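PDB 4WGX: molinate hydrolase from Gulosibacter molinativorax, which probably hydrolyses carbon-nitrogen bonds other than peptide bonds as a metal-binding amidohydrolase, its name pointing to the synthetic compound molinate. Local coordinates for residues T108-T113 with E133-F138; C208-T213 with F227-R232; Q298-A303 with D317-V322; D112-L117 with A175-G180. All coordinates share one frame; numbering follows the deposited sequence.

Contact 1 (T108-T113 with E133-F138)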
loop_
_atom_site.group_PDB
_atom_site.type_symbol
_atom_site.label_atom_id
_atom_site.label_comp_id
_atom_site.label_asym_id
_atom_site.label_seq_id
_atom_site.Cartn_x
_atom_site.Cartn_y
_atom_site.Cartn_z
ATOM N N THR A 108 -25.288 -27.197 -21.223
ATOM C CA THR A 108 -26.502 -26.626 -21.789
ATOM C C THR A 108 -27.277 -25.833 -20.758
ATOM O O THR A 108 -28.123 -25.015 -21.110
ATOM C CB THR A 108 -27.419 -27.725 -22.374
ATOM O OG1 THR A 108 -27.467 -28.846 -21.486
ATOM C CG2 THR A 108 -26.897 -28.191 -23.712
ATOM N N THR A 109 -26.975 -26.080 -19.488
ATOM C CA THR A 109 -27.576 -25.340 -18.387
ATOM C C THR A 109 -26.496 -24.844 -17.412
ATOM O O THR A 109 -25.677 -25.616 -16.933
ATOM C CB THR A 109 -28.602 -26.207 -17.632
ATOM O OG1 THR A 109 -29.515 -26.781 -18.567
ATOM C CG2 THR A 109 -29.384 -25.379 -16.647
ATOM N N VAL A 110 -26.499 -23.549 -17.129
ATOM C CA VAL A 110 -25.600 -22.986 -16.133
ATOM C C VAL A 110 -26.393 -22.276 -15.043
ATOM O O VAL A 110 -27.444 -21.661 -15.289
ATOM C CB VAL A 110 -24.569 -22.001 -16.748
ATOM C CG1 VAL A 110 -23.605 -22.734 -17.649
ATOM C CG2 VAL A 110 -25.253 -20.883 -17.479
ATOM N N PHE A 111 -25.878 -22.413 -13.831
ATOM C CA PHE A 111 -26.422 -21.758 -12.661
ATOM C C PHE A 111 -25.398 -20.723 -12.198
ATOM O O PHE A 111 -24.283 -21.057 -11.816
ATOM C CB PHE A 111 -26.753 -22.786 -11.575
ATOM C CG PHE A 111 -27.879 -23.713 -11.947
ATOM C CD1 PHE A 111 -29.191 -23.358 -11.719
ATOM C CD2 PHE A 111 -27.626 -24.928 -12.540
ATOM C CE1 PHE A 111 -30.214 -24.196 -12.063
ATOM C CE2 PHE A 111 -28.660 -25.768 -12.890
ATOM C CZ PHE A 111 -29.945 -25.403 -12.652
ATOM N N ASP A 112 -25.785 -19.459 -12.271
ATOM C CA ASP A 112 -24.896 -18.354 -11.981
ATOM C C ASP A 112 -25.211 -17.839 -10.593
ATOM O O ASP A 112 -26.279 -17.289 -10.373
ATOM C CB ASP A 112 -25.048 -17.252 -13.045
ATOM C CG ASP A 112 -24.121 -16.050 -12.806
ATOM O OD1 ASP A 112 -23.976 -15.610 -11.657
ATOM O OD2 ASP A 112 -23.549 -15.535 -13.784
ATOM N N THR A 113 -24.273 -17.997 -9.663
ATOM C CA THR A 113 -24.556 -17.720 -8.255
ATOM C C THR A 113 -24.042 -16.369 -7.782
ATOM O O THR A 113 -24.180 -16.036 -6.620
ATOM C CB THR A 113 -23.969 -18.801 -7.338
ATOM O OG1 THR A 113 -22.544 -18.715 -7.323
ATOM C CG2 THR A 113 -24.383 -20.170 -7.810
ATOM N N GLU A 133 -27.728 -16.810 -28.619
ATOM C CA GLU A 133 -27.236 -18.154 -28.403
ATOM C C GLU A 133 -26.643 -18.295 -27.015
ATOM O O GLU A 133 -26.184 -17.320 -26.422
ATOM C CB GLU A 133 -26.186 -18.509 -29.451
ATOM C CG GLU A 133 -25.614 -19.921 -29.350
ATOM C CD GLU A 133 -26.671 -21.003 -29.541
ATOM O OE1 GLU A 133 -27.522 -21.172 -28.645
ATOM O OE2 GLU A 133 -26.639 -21.696 -30.581
ATOM N N GLY A 134 -26.680 -19.517 -26.500
ATOM C CA GLY A 134 -25.929 -19.877 -25.315
ATOM C C GLY A 134 -26.622 -20.877 -24.422
ATOM O O GLY A 134 -27.783 -21.222 -24.628
ATOM N N ALA A 135 -25.885 -21.354 -23.426
ATOM C CA ALA A 135 -26.455 -22.211 -22.411
ATOM C C ALA A 135 -27.599 -21.505 -21.712
ATOM O O ALA A 135 -27.626 -20.289 -21.574
ATOM C CB ALA A 135 -25.408 -22.638 -21.419
ATOM N N ARG A 136 -28.559 -22.308 -21.301
ATOM C CA ARG A 136 -29.679 -21.874 -20.494
ATOM C C ARG A 136 -29.163 -21.320 -19.169
ATOM O O ARG A 136 -28.353 -21.972 -18.518
ATOM C CB ARG A 136 -30.601 -23.079 -20.283
ATOM C CG ARG A 136 -31.951 -22.817 -19.673
ATOM C CD ARG A 136 -32.734 -24.133 -19.549
ATOM N NE ARG A 136 -33.061 -24.719 -20.846
ATOM C CZ ARG A 136 -32.471 -25.783 -21.386
ATOM N NH1 ARG A 136 -31.497 -26.419 -20.765
ATOM N NH2 ARG A 136 -32.869 -26.220 -22.572
ATOM N N ILE A 137 -29.613 -20.129 -18.778
ATOM C CA ILE A 137 -29.139 -19.497 -17.545
ATOM C C ILE A 137 -30.177 -19.458 -16.449
ATOM O O ILE A 137 -31.288 -18.992 -16.675
ATOM C CB ILE A 137 -28.698 -18.027 -17.772
ATOM C CG1 ILE A 137 -27.569 -17.947 -18.796
ATOM C CG2 ILE A 137 -28.271 -17.388 -16.445
ATOM C CD1 ILE A 137 -27.173 -16.540 -19.150
ATOM N N PHE A 138 -29.801 -19.919 -15.258
ATOM C CA PHE A 138 -30.546 -19.564 -14.046
ATOM C C PHE A 138 -29.612 -18.845 -13.077
ATOM O O PHE A 138 -28.464 -19.233 -12.947
ATOM C CB PHE A 138 -31.153 -20.795 -13.394
ATOM C CG PHE A 138 -32.069 -21.565 -14.299
ATOM C CD1 PHE A 138 -33.339 -21.103 -14.586
ATOM C CD2 PHE A 138 -31.655 -22.757 -14.860
ATOM C CE1 PHE A 138 -34.174 -21.822 -15.427
ATOM C CE2 PHE A 138 -32.479 -23.468 -15.690
ATOM C CZ PHE A 138 -33.743 -23.004 -15.970
#
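T108 O takes the backbone N of R136 at 2.7 Å, and this bond opens the pairing of two parallel strands, 108-112 and 136-138. Three more backbone bonds follow: V110 gives its N to R136 O and takes F138 N on its own O, and D112 N reaches F138 O at 2.8 Å. On one face of the sheet, T109, R136, F111 and F138 meet. R136 bends at chi3 (-65°), and its NH1 donates a bent hydrogen bond to T109 OG1 at 3.0 Å, with the hydroxyl at the edge of the guanidinium and in its plane. The same NH1 also forms a salt bridge to D415. The rings of F111 and F138 are nearly parallel, at 25°, but slid so far apart that they barely overlap; F111 CE1 touches F138 CD2 at 3.5 Å, and T109 CG2 lies at the F138 ring edge. The opposite face is aliphatic, with V110 CG2 against I137 CG1 at 4.0 Å. Joined through helix 117-128, the strands make a beta-alpha-beta unit of the TIM-barrel type. Backbone bonds thus fix the register, while the guanidinium, bonded to T109, D415 and, through NH2, E439, is probably restrained in its rotation.

Contact 2 (C208-T213 with F227-R232)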
loop_
_atom_site.group_PDB
_atom_site.type_symbol
_atom_site.label_atom_id
_atom_site.label_comp_id
_atom_site.label_asym_id
_atom_site.label_seq_id
_atom_site.Cartn_x
_atom_site.Cartn_y
_atom_site.Cartn_z
ATOM N N CYS A 208 -31.695 -17.959 -4.381
ATOM C CA CYS A 208 -31.107 -16.920 -3.552
ATOM C C CYS A 208 -29.913 -17.454 -2.797
ATOM O O CYS A 208 -30.032 -18.453 -2.091
ATOM C CB CYS A 208 -32.125 -16.364 -2.568
ATOM S SG CYS A 208 -31.468 -15.007 -1.592
ATOM N N LYS A 209 -28.766 -16.789 -2.956
ATOM C CA LYS A 209 -27.564 -17.145 -2.213
ATOM C C LYS A 209 -27.274 -16.144 -1.114
ATOM O O LYS A 209 -27.183 -14.941 -1.347
ATOM C CB LYS A 209 -26.345 -17.254 -3.121
ATOM C CG LYS A 209 -25.221 -17.988 -2.428
ATOM C CD LYS A 209 -24.171 -18.525 -3.374
ATOM C CE LYS A 209 -23.124 -17.502 -3.726
ATOM N NZ LYS A 209 -21.891 -18.182 -4.172
ATOM N N ILE A 210 -27.121 -16.674 0.085
ATOM C CA ILE A 210 -26.845 -15.880 1.267
ATOM C C ILE A 210 -25.394 -16.071 1.727
ATOM O O ILE A 210 -24.889 -17.189 1.781
ATOM C CB ILE A 210 -27.814 -16.251 2.401
ATOM C CG1 ILE A 210 -29.242 -15.901 1.982
ATOM C CG2 ILE A 210 -27.448 -15.530 3.676
ATOM C CD1 ILE A 210 -30.306 -16.387 2.921
ATOM N N ALA A 211 -24.729 -14.961 2.029
ATOM C CA ALA A 211 -23.390 -15.002 2.603
ATOM C C ALA A 211 -23.482 -15.322 4.082
ATOM O O ALA A 211 -23.543 -14.420 4.891
ATOM C CB ALA A 211 -22.680 -13.679 2.398
ATOM N N VAL A 212 -23.509 -16.601 4.432
ATOM C CA VAL A 212 -23.599 -16.997 5.829
ATOM C C VAL A 212 -22.347 -16.519 6.550
ATOM O O VAL A 212 -22.414 -15.947 7.633
ATOM C CB VAL A 212 -23.758 -18.516 5.991
ATOM C CG1 VAL A 212 -23.709 -18.912 7.452
ATOM C CG2 VAL A 212 -25.056 -18.981 5.370
ATOM N N THR A 213 -21.206 -16.756 5.924
ATOM C CA THR A 213 -19.947 -16.246 6.421
ATOM C C THR A 213 -19.417 -15.143 5.519
ATOM O O THR A 213 -20.015 -14.793 4.508
ATOM C CB THR A 213 -18.903 -17.353 6.543
ATOM O OG1 THR A 213 -18.653 -17.912 5.257
ATOM C CG2 THR A 213 -19.383 -18.438 7.478
ATOM N N PHE A 227 -19.205 -14.530 10.787
ATOM C CA PHE A 227 -20.570 -14.613 10.306
ATOM C C PHE A 227 -21.012 -13.235 9.875
ATOM O O PHE A 227 -20.771 -12.256 10.555
ATOM C CB PHE A 227 -21.505 -15.182 11.368
ATOM C CG PHE A 227 -21.441 -16.668 11.482
ATOM C CD1 PHE A 227 -20.444 -17.277 12.198
ATOM C CD2 PHE A 227 -22.376 -17.454 10.858
ATOM C CE1 PHE A 227 -20.383 -18.637 12.285
ATOM C CE2 PHE A 227 -22.327 -18.812 10.956
ATOM C CZ PHE A 227 -21.334 -19.406 11.666
ATOM N N THR A 228 -21.657 -13.175 8.720
ATOM C CA THR A 228 -22.186 -11.941 8.180
ATOM C C THR A 228 -23.341 -11.390 9.014
ATOM O O THR A 228 -23.472 -10.186 9.196
ATOM C CB THR A 228 -22.645 -12.173 6.743
ATOM O OG1 THR A 228 -21.535 -12.647 5.986
ATOM C CG2 THR A 228 -23.214 -10.917 6.114
ATOM N N PHE A 229 -24.168 -12.283 9.529
ATOM C CA PHE A 229 -25.389 -11.891 10.208
ATOM C C PHE A 229 -25.495 -12.576 11.553
ATOM O O PHE A 229 -24.921 -13.637 11.761
ATOM C CB PHE A 229 -26.623 -12.251 9.362
ATOM C CG PHE A 229 -26.655 -11.615 8.001
ATOM C CD1 PHE A 229 -26.905 -10.271 7.848
ATOM C CD2 PHE A 229 -26.470 -12.383 6.868
ATOM C CE1 PHE A 229 -26.956 -9.711 6.600
ATOM C CE2 PHE A 229 -26.519 -11.828 5.631
ATOM C CZ PHE A 229 -26.766 -10.499 5.490
ATOM N N SER A 230 -26.236 -11.971 12.468
ATOM C CA SER A 230 -26.713 -12.703 13.634
ATOM C C SER A 230 -27.630 -13.805 13.128
ATOM O O SER A 230 -28.163 -13.712 12.033
ATOM C CB SER A 230 -27.450 -11.797 14.606
ATOM O OG SER A 230 -28.705 -11.400 14.088
ATOM N N GLU A 231 -27.823 -14.850 13.913
ATOM C CA GLU A 231 -28.594 -15.973 13.419
ATOM C C GLU A 231 -30.081 -15.648 13.261
ATOM O O GLU A 231 -30.743 -16.238 12.408
ATOM C CB GLU A 231 -28.381 -17.201 14.311
ATOM C CG GLU A 231 -27.047 -17.876 13.975
ATOM C CD GLU A 231 -26.890 -19.276 14.526
ATOM O OE1 GLU A 231 -27.905 -20.001 14.652
ATOM O OE2 GLU A 231 -25.731 -19.648 14.815
ATOM N N ARG A 232 -30.620 -14.705 14.026
ATOM C CA ARG A 232 -32.036 -14.394 13.847
ATOM C C ARG A 232 -32.264 -13.567 12.562
ATOM O O ARG A 232 -33.279 -13.753 11.878
ATOM C CB ARG A 232 -32.618 -13.698 15.090
ATOM C CG ARG A 232 -32.143 -12.304 15.376
ATOM C CD ARG A 232 -33.084 -11.629 16.373
ATOM N NE ARG A 232 -32.697 -10.245 16.600
ATOM C CZ ARG A 232 -33.352 -9.385 17.367
ATOM N NH1 ARG A 232 -34.443 -9.753 18.023
ATOM N NH2 ARG A 232 -32.902 -8.149 17.486
HETATM O O HOH W 1 -24.452 -15.106 8.870
#
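T228 reaches from the 227-232 segment to the end of strand 208-211, and its CB already lies 3.0 Å from A211 O. With OG1 beside its own backbone N and opposite the carbonyl carbon (chi1 -58°), the hydroxyl is carried onto the turn after the strand. There OG1 donates to A211 O at 2.9 Å, from well above the carbonyl plane, and T213 O lies 3.0 Å from the same OG1. The methyl of T228, CG2, anti to the backbone N, stays 3.7 Å from A211 O and sits over the rim of one face of the F229 ring, within its own segment. The backbone N of T228 adds a bond to V212 O at 3.1 Å. A water also appears to donate to V212 O, at a doubtfully short distance, and accepts F229 N at 2.9 Å.

Beside this polar core, V212 and F227 run side by side, V212 CG1 meeting F227 CE2 at 3.8 Å, while I210 CG2 touches F229 CE2. A211 centres an inverse gamma turn that bends the chain out of the strand toward T213, whose hydroxyl bonds T253 and whose side chain is about 4 Å from that of H251, a zinc ligand in a structure of this protein. F227 and S230 also pack against a second subunit. T228 serves both carbonyls, A211 O through its hydroxyl and V212 O through its backbone N, and so pins the loop close to the metal site.

Contact 3 (Q298-A303 with D317-V322)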
loop_
_atom_site.group_PDB
_atom_site.type_symbol
_atom_site.label_atom_id
_atom_site.label_comp_id
_atom_site.label_asym_id
_atom_site.label_seq_id
_atom_site.Cartn_x
_atom_site.Cartn_y
_atom_site.Cartn_z
ATOM N N GLN A 298 -15.351 -27.449 -4.682
ATOM C CA GLN A 298 -14.523 -26.896 -5.743
ATOM C C GLN A 298 -13.085 -27.338 -5.550
ATOM O O GLN A 298 -12.321 -26.670 -4.877
ATOM C CB GLN A 298 -14.635 -25.370 -5.759
ATOM C CG GLN A 298 -16.049 -24.915 -6.083
ATOM C CD GLN A 298 -16.268 -23.418 -6.054
ATOM O OE1 GLN A 298 -17.390 -22.956 -6.210
ATOM N NE2 GLN A 298 -15.212 -22.657 -5.859
ATOM N N PRO A 299 -12.719 -28.489 -6.128
ATOM C CA PRO A 299 -11.402 -29.092 -5.933
ATOM C C PRO A 299 -10.365 -28.636 -6.938
ATOM O O PRO A 299 -10.706 -28.019 -7.936
ATOM C CB PRO A 299 -11.691 -30.574 -6.126
ATOM C CG PRO A 299 -12.700 -30.565 -7.212
ATOM C CD PRO A 299 -13.595 -29.385 -6.904
ATOM N N THR A 300 -9.112 -28.976 -6.681
ATOM C CA THR A 300 -8.042 -28.798 -7.650
ATOM C C THR A 300 -7.503 -30.154 -8.033
ATOM O O THR A 300 -7.551 -31.078 -7.242
ATOM C CB THR A 300 -6.899 -27.943 -7.095
ATOM O OG1 THR A 300 -6.595 -28.363 -5.765
ATOM C CG2 THR A 300 -7.286 -26.487 -7.087
ATOM N N THR A 301 -7.004 -30.274 -9.253
ATOM C CA THR A 301 -6.284 -31.469 -9.644
ATOM C C THR A 301 -4.966 -31.559 -8.896
ATOM O O THR A 301 -4.465 -30.575 -8.344
ATOM C CB THR A 301 -5.994 -31.509 -11.145
ATOM O OG1 THR A 301 -5.196 -30.380 -11.504
ATOM C CG2 THR A 301 -7.270 -31.501 -11.940
ATOM N N ILE A 302 -4.416 -32.762 -8.888
ATOM C CA ILE A 302 -3.095 -33.020 -8.335
ATOM C C ILE A 302 -2.060 -32.045 -8.915
ATOM O O ILE A 302 -1.288 -31.414 -8.177
ATOM C CB ILE A 302 -2.701 -34.493 -8.615
ATOM C CG1 ILE A 302 -3.567 -35.430 -7.765
ATOM C CG2 ILE A 302 -1.229 -34.744 -8.349
ATOM C CD1 ILE A 302 -3.533 -36.878 -8.204
ATOM N N ALA A 303 -2.082 -31.907 -10.238
ATOM C CA ALA A 303 -1.151 -31.051 -10.968
ATOM C C ALA A 303 -1.317 -29.556 -10.675
ATOM O O ALA A 303 -0.348 -28.863 -10.394
ATOM C CB ALA A 303 -1.296 -31.289 -12.442
ATOM N N ASP A 317 -4.547 -22.486 -0.532
ATOM C CA ASP A 317 -5.334 -23.028 0.564
ATOM C C ASP A 317 -6.827 -23.131 0.254
ATOM O O ASP A 317 -7.589 -23.615 1.073
ATOM C CB ASP A 317 -5.140 -22.176 1.826
ATOM C CG ASP A 317 -3.982 -22.655 2.686
ATOM O OD1 ASP A 317 -3.287 -23.602 2.275
ATOM O OD2 ASP A 317 -3.764 -22.088 3.777
ATOM N N PHE A 318 -7.247 -22.674 -0.914
ATOM C CA PHE A 318 -8.656 -22.733 -1.262
ATOM C C PHE A 318 -9.111 -24.184 -1.382
ATOM O O PHE A 318 -10.162 -24.545 -0.874
ATOM C CB PHE A 318 -8.924 -21.969 -2.553
ATOM C CG PHE A 318 -10.379 -21.772 -2.840
ATOM C CD1 PHE A 318 -11.147 -22.818 -3.328
ATOM C CD2 PHE A 318 -10.983 -20.549 -2.618
ATOM C CE1 PHE A 318 -12.486 -22.653 -3.586
ATOM C CE2 PHE A 318 -12.330 -20.377 -2.879
ATOM C CZ PHE A 318 -13.079 -21.431 -3.364
ATOM N N SER A 319 -8.291 -25.008 -2.020
ATOM C CA SER A 319 -8.633 -26.407 -2.237
ATOM C C SER A 319 -7.550 -27.362 -1.763
ATOM O O SER A 319 -7.718 -28.569 -1.853
ATOM C CB SER A 319 -8.908 -26.651 -3.723
ATOM O OG SER A 319 -9.890 -25.759 -4.208
ATOM N N GLY A 320 -6.441 -26.827 -1.264
ATOM C CA GLY A 320 -5.329 -27.653 -0.831
ATOM C C GLY A 320 -5.383 -28.069 0.628
ATOM O O GLY A 320 -6.206 -27.585 1.392
ATOM N N ARG A 321 -4.501 -28.991 0.994
ATOM C CA ARG A 321 -4.332 -29.439 2.373
ATOM C C ARG A 321 -5.633 -29.955 3.020
ATOM O O ARG A 321 -6.167 -30.969 2.588
ATOM C CB ARG A 321 -3.696 -28.312 3.193
ATOM C CG ARG A 321 -2.188 -28.276 3.009
ATOM C CD ARG A 321 -1.587 -26.933 3.354
ATOM N NE ARG A 321 -1.968 -25.891 2.408
ATOM C CZ ARG A 321 -1.526 -25.822 1.156
ATOM N NH1 ARG A 321 -0.694 -26.741 0.684
ATOM N NH2 ARG A 321 -1.925 -24.839 0.371
ATOM N N VAL A 322 -6.136 -29.284 4.052
ATOM C CA VAL A 322 -7.262 -29.814 4.820
ATOM C C VAL A 322 -8.538 -29.873 3.979
ATOM O O VAL A 322 -9.371 -30.746 4.170
ATOM C CB VAL A 322 -7.482 -28.978 6.096
ATOM C CG1 VAL A 322 -8.792 -29.312 6.785
ATOM C CG2 VAL A 322 -6.314 -29.193 7.048
HETATM O O HOH W 2 -6.081 -30.630 -4.139
#
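S319 and Q298 make the polar bond of this contact. The serine OG, set opposite its own carbonyl carbon at chi1 -54°, donates to Q298 O at 2.7 Å and lies in the plane of that carbonyl. T300 also packs on this serine, its OG1 3.5 Å from S319 CB and its CG2 beside it. At chi1 44° the T300 hydroxyl is wedged between backbone N and carbonyl carbon, where OG1 accepts a hydrogen bond from a water at 2.8 Å and bonds Q305. The Q298 side chain is extended beyond CG, which brings its amide to the F318 ring. The two side chains cross, NE2 coming obliquely to the CE1-CZ side of the ring, 3.5 Å from F318 CZ, with amide and ring planes 14° apart; the same nitrogen is bonded to D342. F318, with CG opposite its backbone N, comes within about 4 Å of the side chain of H271, a zinc ligand in a structure of this protein. The contact ties the loop between strand 295-297 and helix 302-310 to the weakly bonded helical turn 316-319, ahead of helix 322-333, while P299 packs on W373 and M377 of helix 369-379.

Contact 4 (D112-L117 with A175-G180)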
loop_
_atom_site.group_PDB
_atom_site.type_symbol
_atom_site.label_atom_id
_atom_site.label_comp_id
_atom_site.label_asym_id
_atom_site.label_seq_id
_atom_site.Cartn_x
_atom_site.Cartn_y
_atom_site.Cartn_z
ATOM N N ASP A 112 -25.785 -19.459 -12.271
ATOM C CA ASP A 112 -24.896 -18.354 -11.981
ATOM C C ASP A 112 -25.211 -17.839 -10.593
ATOM O O ASP A 112 -26.279 -17.289 -10.373
ATOM C CB ASP A 112 -25.048 -17.252 -13.045
ATOM C CG ASP A 112 -24.121 -16.050 -12.806
ATOM O OD1 ASP A 112 -23.976 -15.610 -11.657
ATOM O OD2 ASP A 112 -23.549 -15.535 -13.784
ATOM N N THR A 113 -24.273 -17.997 -9.663
ATOM C CA THR A 113 -24.556 -17.720 -8.255
ATOM C C THR A 113 -24.042 -16.369 -7.782
ATOM O O THR A 113 -24.180 -16.036 -6.620
ATOM C CB THR A 113 -23.969 -18.801 -7.338
ATOM O OG1 THR A 113 -22.544 -18.715 -7.323
ATOM C CG2 THR A 113 -24.383 -20.170 -7.810
ATOM N N TRP A 114 -23.453 -15.594 -8.677
ATOM C CA TRP A 114 -23.119 -14.207 -8.369
ATOM C C TRP A 114 -22.871 -13.439 -9.644
ATOM O O TRP A 114 -22.022 -13.805 -10.439
ATOM C CB TRP A 114 -21.888 -14.093 -7.463
ATOM C CG TRP A 114 -21.562 -12.680 -7.153
ATOM C CD1 TRP A 114 -22.198 -11.878 -6.268
ATOM C CD2 TRP A 114 -20.535 -11.882 -7.746
ATOM N NE1 TRP A 114 -21.631 -10.632 -6.259
ATOM C CE2 TRP A 114 -20.608 -10.609 -7.165
ATOM C CE3 TRP A 114 -19.561 -12.123 -8.716
ATOM C CZ2 TRP A 114 -19.745 -9.579 -7.511
ATOM C CZ3 TRP A 114 -18.703 -11.098 -9.063
ATOM C CH2 TRP A 114 -18.794 -9.846 -8.454
ATOM N N ASN A 115 -23.589 -12.341 -9.808
ATOM C CA ASN A 115 -23.541 -11.563 -11.034
ATOM C C ASN A 115 -24.275 -10.254 -10.818
ATOM O O ASN A 115 -24.829 -10.029 -9.756
ATOM C CB ASN A 115 -24.159 -12.352 -12.191
ATOM C CG ASN A 115 -23.666 -11.894 -13.548
ATOM O OD1 ASN A 115 -23.427 -10.711 -13.778
ATOM N ND2 ASN A 115 -23.509 -12.838 -14.455
ATOM N N ALA A 116 -24.262 -9.385 -11.815
ATOM C CA ALA A 116 -25.037 -8.160 -11.756
ATOM C C ALA A 116 -26.429 -8.440 -12.304
ATOM O O ALA A 116 -26.571 -8.965 -13.396
ATOM C CB ALA A 116 -24.359 -7.064 -12.531
ATOM N N LEU A 117 -27.445 -8.100 -11.531
ATOM C CA LEU A 117 -28.801 -8.545 -11.803
ATOM C C LEU A 117 -29.311 -8.095 -13.182
ATOM O O LEU A 117 -29.791 -8.908 -13.964
ATOM C CB LEU A 117 -29.732 -8.053 -10.698
ATOM C CG LEU A 117 -31.200 -8.472 -10.769
ATOM C CD1 LEU A 117 -31.335 -9.972 -10.706
ATOM C CD2 LEU A 117 -31.948 -7.827 -9.651
ATOM N N ALA A 175 -22.887 -0.659 -7.073
ATOM C CA ALA A 175 -24.348 -0.626 -7.050
ATOM C C ALA A 175 -24.962 -1.677 -7.975
ATOM O O ALA A 175 -25.959 -2.295 -7.630
ATOM C CB ALA A 175 -24.866 0.753 -7.423
ATOM N N MET A 176 -24.379 -1.880 -9.148
ATOM C CA MET A 176 -25.006 -2.779 -10.094
ATOM C C MET A 176 -24.777 -4.217 -9.667
ATOM O O MET A 176 -25.593 -5.077 -10.005
ATOM C CB MET A 176 -24.520 -2.524 -11.526
ATOM C CG MET A 176 -23.350 -3.328 -11.976
ATOM S SD MET A 176 -22.955 -3.045 -13.710
ATOM C CE MET A 176 -21.610 -4.195 -13.843
ATOM N N PHE A 177 -23.708 -4.495 -8.917
ATOM C CA PHE A 177 -23.645 -5.827 -8.278
ATOM C C PHE A 177 -24.416 -5.984 -6.943
ATOM O O PHE A 177 -25.022 -7.010 -6.705
ATOM C CB PHE A 177 -22.198 -6.253 -8.050
ATOM C CG PHE A 177 -21.469 -6.601 -9.307
ATOM C CD1 PHE A 177 -21.511 -7.880 -9.825
ATOM C CD2 PHE A 177 -20.745 -5.638 -9.973
ATOM C CE1 PHE A 177 -20.835 -8.190 -10.982
ATOM C CE2 PHE A 177 -20.069 -5.932 -11.123
ATOM C CZ PHE A 177 -20.112 -7.206 -11.635
ATOM N N GLU A 178 -24.379 -4.995 -6.062
ATOM C CA GLU A 178 -25.015 -5.127 -4.752
ATOM C C GLU A 178 -26.544 -5.057 -4.795
ATOM O O GLU A 178 -27.208 -5.794 -4.074
ATOM C CB GLU A 178 -24.506 -4.048 -3.798
ATOM C CG GLU A 178 -23.130 -4.314 -3.241
ATOM C CD GLU A 178 -22.595 -3.158 -2.426
ATOM O OE1 GLU A 178 -23.380 -2.239 -2.104
ATOM O OE2 GLU A 178 -21.385 -3.173 -2.113
ATOM N N VAL A 179 -27.082 -4.146 -5.600
ATOM C CA VAL A 179 -28.530 -4.003 -5.772
ATOM C C VAL A 179 -29.175 -3.800 -4.391
ATOM O O VAL A 179 -30.250 -4.294 -4.090
ATOM C CB VAL A 179 -29.085 -5.236 -6.587
ATOM C CG1 VAL A 179 -30.586 -5.419 -6.535
ATOM C CG2 VAL A 179 -28.681 -5.081 -8.038
ATOM N N GLY A 180 -28.487 -3.034 -3.553
ATOM C CA GLY A 180 -28.990 -2.693 -2.235
ATOM C C GLY A 180 -28.831 -3.760 -1.175
ATOM O O GLY A 180 -29.235 -3.542 -0.041
HETATM O O HOH W 3 -26.682 -8.340 -8.779
#
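W114 offers one face of the benzo part of its indole to the rim of the F177 ring. The planes are nearly parallel, 15° apart, yet slid so that the rings barely overlap: F177 CD1 hangs over the rim of that indole face, 3.4 Å from W114 CZ2, and the centroids of the phenyl and the indole six-membered ring are 4.7 Å apart. With CG turned opposite the backbone N (chi1 -180°), the indole extends from the loop to reach the helix. A116 CB lies over a face of the same phenyl ring, 4.1 Å from its centroid, in a CH-pi contact, and also approaches M176 O at 3.4 Å. Farther along, L117 CB meets V179 CG2 at 4.1 Å, the two side chains crossing at about a right angle.

Polar atoms are bridged by one water, which donates to N115 O at 2.7 Å and to F177 O, and accepts a weak bond from L117 N. Within the loop, N115 ND2 grips D112 OD2 at 2.8 Å. D112 OD2 is held in addition by the backbone N of L69.

The indole also meets the ring of F154, and a molecule of methylpentanediol, probably from the crystallisation liquor, lies about 4 Å from the W114 side chain, nearest atoms, consistent with a pocket wall. The loop connects strand 107-112 to helix 117-128, A116 standing at the N-cap of that helix, and is packed against the C-terminal end of helix 167-178, where V179 leaves the helix with positive phi; Y91 of helix 91-104 adjoins M176.

Contact 1 is the most central of the four and rests on regular backbone bonding between strands; contacts 2 and 3 are also buried, but there hydroxyls of T228 and S319 bond backbone carbonyls at or just beyond strand ends. Contact 4 is only partly buried and relies on aromatic and aliphatic packing with a water between the backbones. Contacts 1 and 4 share D112 and T113, so one chain segment passes from sheet to loop. T113 OG1 also lies 3.3 Å from K209 NZ, a probable hydrogen bond joining both to contact 2. Contact 3 touches none of the others, yet like contact 2 it approaches H251 and H271. Contact 2 alone adjoins another subunit.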